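Local coordinates for uncharacterized protein (Eubacterium siraeum, PDB 4OBM), which is of unknown function but belongs to the LytR-CpsA-Psr family, whose better-known members probably attach anionic polymers to the bacterial cell wall, at residues 113-118 against 178-183. Residues are numbered along the deposited sequence; the frame is centred on the assembly and turned at random.
Sequences GNTTLT and DQNFIG
The backbone N of Thr-116 gives a hydrogen bond of 2.7 Å to OE1 of Gln-179, nearly straight at 171° and directed onto a lone pair in the plane of the side-chain carbonyl. The other half of the same amide returns a bond, NE2 of Gln-179 reaching the carbonyl O of Thr-116 at 3.1 Å. With both ends held by one residue, the flat amide pairs with the backbone much as a neighbouring strand would. It gets there because the Gln-179 side chain runs extended beyond CG (chi2 162°), and its terminal amide packs against CG2 of Thr-115, 3.3 Å from OE1, the two side chains crossing at about a right angle. Strand 115-119 pairs on its own account with strand 141-143, through backbone bonds of Thr-115 with Phe-143 and of Leu-117 with Gln-141, and the two glutamine bonds tie it to the C-terminal part of helix 164-181. One residue on, ND2 of Asn-180 bonds the carbonyl O of Asn-114 at 3.2 Å, lying well above that carbonyl's plane although the oxygen sits in the plane of the asparagine amide. The same ND2 also bonds Phe-176 O, while OD1 rests 3.6 Å from CA of Gly-113, which leaves the helical conformation with a positive phi just after helix 102-112.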
loop_
_atom_site.group_PDB
_atom_site.type_symbol
_atom_site.label_atom_id
_atom_site.label_comp_id
_atom_site.label_asym_id
_atom_site.label_seq_id
_atom_site.Cartn_x
_atom_site.Cartn_y
_atom_site.Cartn_z
ATOM N N GLY A 113 -9.079 5.055 -12.704
ATOM C CA GLY A 113 -9.679 6.387 -12.738
ATOM C C GLY A 113 -8.789 7.426 -12.101
ATOM O O GLY A 113 -7.781 7.082 -11.476
ATOM N N ASN A 114 -9.160 8.702 -12.277
ATOM C CA ASN A 114 -8.468 9.877 -11.749
ATOM C C ASN A 114 -8.688 10.065 -10.244
ATOM O O ASN A 114 -9.688 9.606 -9.707
ATOM C CB ASN A 114 -8.974 11.119 -12.455
ATOM C CG ASN A 114 -8.794 11.153 -13.950
ATOM O OD1 ASN A 114 -7.819 10.634 -14.508
ATOM N ND2 ASN A 114 -9.714 11.823 -14.625
ATOM N N THR A 115 -7.780 10.789 -9.575
ATOM C CA THR A 115 -7.929 11.096 -8.153
ATOM C C THR A 115 -7.897 12.620 -7.956
ATOM O O THR A 115 -7.084 13.316 -8.580
ATOM C CB THR A 115 -6.859 10.367 -7.310
ATOM O OG1 THR A 115 -6.814 8.993 -7.690
ATOM C CG2 THR A 115 -7.146 10.439 -5.821
ATOM N N THR A 116 -8.788 13.126 -7.096
ATOM C CA THR A 116 -8.879 14.542 -6.742
ATOM C C THR A 116 -8.089 14.752 -5.438
ATOM O O THR A 116 -8.401 14.136 -4.421
ATOM C CB THR A 116 -10.340 14.981 -6.666
ATOM O OG1 THR A 116 -10.867 14.979 -7.988
ATOM C CG2 THR A 116 -10.505 16.354 -6.065
ATOM N N LEU A 117 -7.045 15.588 -5.491
ATOM C CA LEU A 117 -6.159 15.843 -4.344
ATOM C C LEU A 117 -5.968 17.319 -4.091
ATOM O O LEU A 117 -5.873 18.106 -5.038
ATOM C CB LEU A 117 -4.768 15.199 -4.559
ATOM C CG LEU A 117 -4.723 13.736 -5.019
ATOM C CD1 LEU A 117 -3.391 13.411 -5.675
ATOM C CD2 LEU A 117 -5.034 12.790 -3.867
ATOM N N THR A 118 -5.837 17.679 -2.807
ATOM C CA THR A 118 -5.559 19.050 -2.388
ATOM C C THR A 118 -4.046 19.187 -2.188
ATOM O O THR A 118 -3.491 18.620 -1.244
ATOM C CB THR A 118 -6.368 19.424 -1.131
ATOM O OG1 THR A 118 -7.754 19.291 -1.429
ATOM C CG2 THR A 118 -6.090 20.855 -0.659
ATOM N N ASP A 178 -10.376 5.248 -2.022
ATOM C CA ASP A 178 -11.688 5.765 -1.614
ATOM C C ASP A 178 -12.502 6.333 -2.769
ATOM O O ASP A 178 -13.709 6.093 -2.829
ATOM C CB ASP A 178 -11.522 6.855 -0.552
ATOM C CG ASP A 178 -11.067 6.346 0.795
ATOM O OD1 ASP A 178 -11.091 5.106 1.004
ATOM O OD2 ASP A 178 -10.750 7.184 1.661
ATOM N N GLN A 179 -11.871 7.097 -3.662
ATOM C CA GLN A 179 -12.603 7.745 -4.753
ATOM C C GLN A 179 -12.941 6.827 -5.923
ATOM O O GLN A 179 -13.876 7.142 -6.670
ATOM C CB GLN A 179 -11.819 8.944 -5.285
ATOM C CG GLN A 179 -11.770 10.102 -4.299
ATOM C CD GLN A 179 -10.675 11.064 -4.644
ATOM O OE1 GLN A 179 -10.356 11.274 -5.818
ATOM N NE2 GLN A 179 -10.105 11.698 -3.631
ATOM N N ASN A 180 -12.187 5.731 -6.112
ATOM C CA ASN A 180 -12.387 4.861 -7.271
ATOM C C ASN A 180 -12.726 3.412 -6.957
ATOM O O ASN A 180 -13.004 2.679 -7.903
ATOM C CB ASN A 180 -11.141 4.866 -8.135
ATOM C CG ASN A 180 -10.816 6.190 -8.732
ATOM O OD1 ASN A 180 -11.509 6.674 -9.633
ATOM N ND2 ASN A 180 -9.745 6.792 -8.243
ATOM N N PHE A 181 -12.653 2.966 -5.690
ATOM C CA PHE A 181 -12.960 1.556 -5.398
ATOM C C PHE A 181 -14.243 1.406 -4.624
ATOM O O PHE A 181 -14.861 0.349 -4.716
ATOM C CB PHE A 181 -11.820 0.841 -4.654
ATOM C CG PHE A 181 -10.639 0.482 -5.518
ATOM C CD1 PHE A 181 -9.713 1.447 -5.893
ATOM C CD2 PHE A 181 -10.431 -0.830 -5.925
ATOM C CE1 PHE A 181 -8.614 1.111 -6.684
ATOM C CE2 PHE A 181 -9.324 -1.169 -6.703
ATOM C CZ PHE A 181 -8.422 -0.196 -7.078
ATOM N N ILE A 182 -14.656 2.441 -3.865
ATOM C CA ILE A 182 -15.916 2.380 -3.123
ATOM C C ILE A 182 -17.039 2.346 -4.167
ATOM O O ILE A 182 -17.067 3.180 -5.071
ATOM C CB ILE A 182 -16.070 3.530 -2.074
ATOM C CG1 ILE A 182 -14.994 3.407 -0.965
ATOM C CG2 ILE A 182 -17.494 3.557 -1.466
ATOM C CD1 ILE A 182 -14.814 4.630 -0.019
ATOM N N GLY A 183 -17.872 1.318 -4.087
ATOM C CA GLY A 183 -18.986 1.129 -5.005
ATOM C C GLY A 183 -18.658 0.347 -6.263
ATOM O O GLY A 183 -19.547 0.166 -7.102
#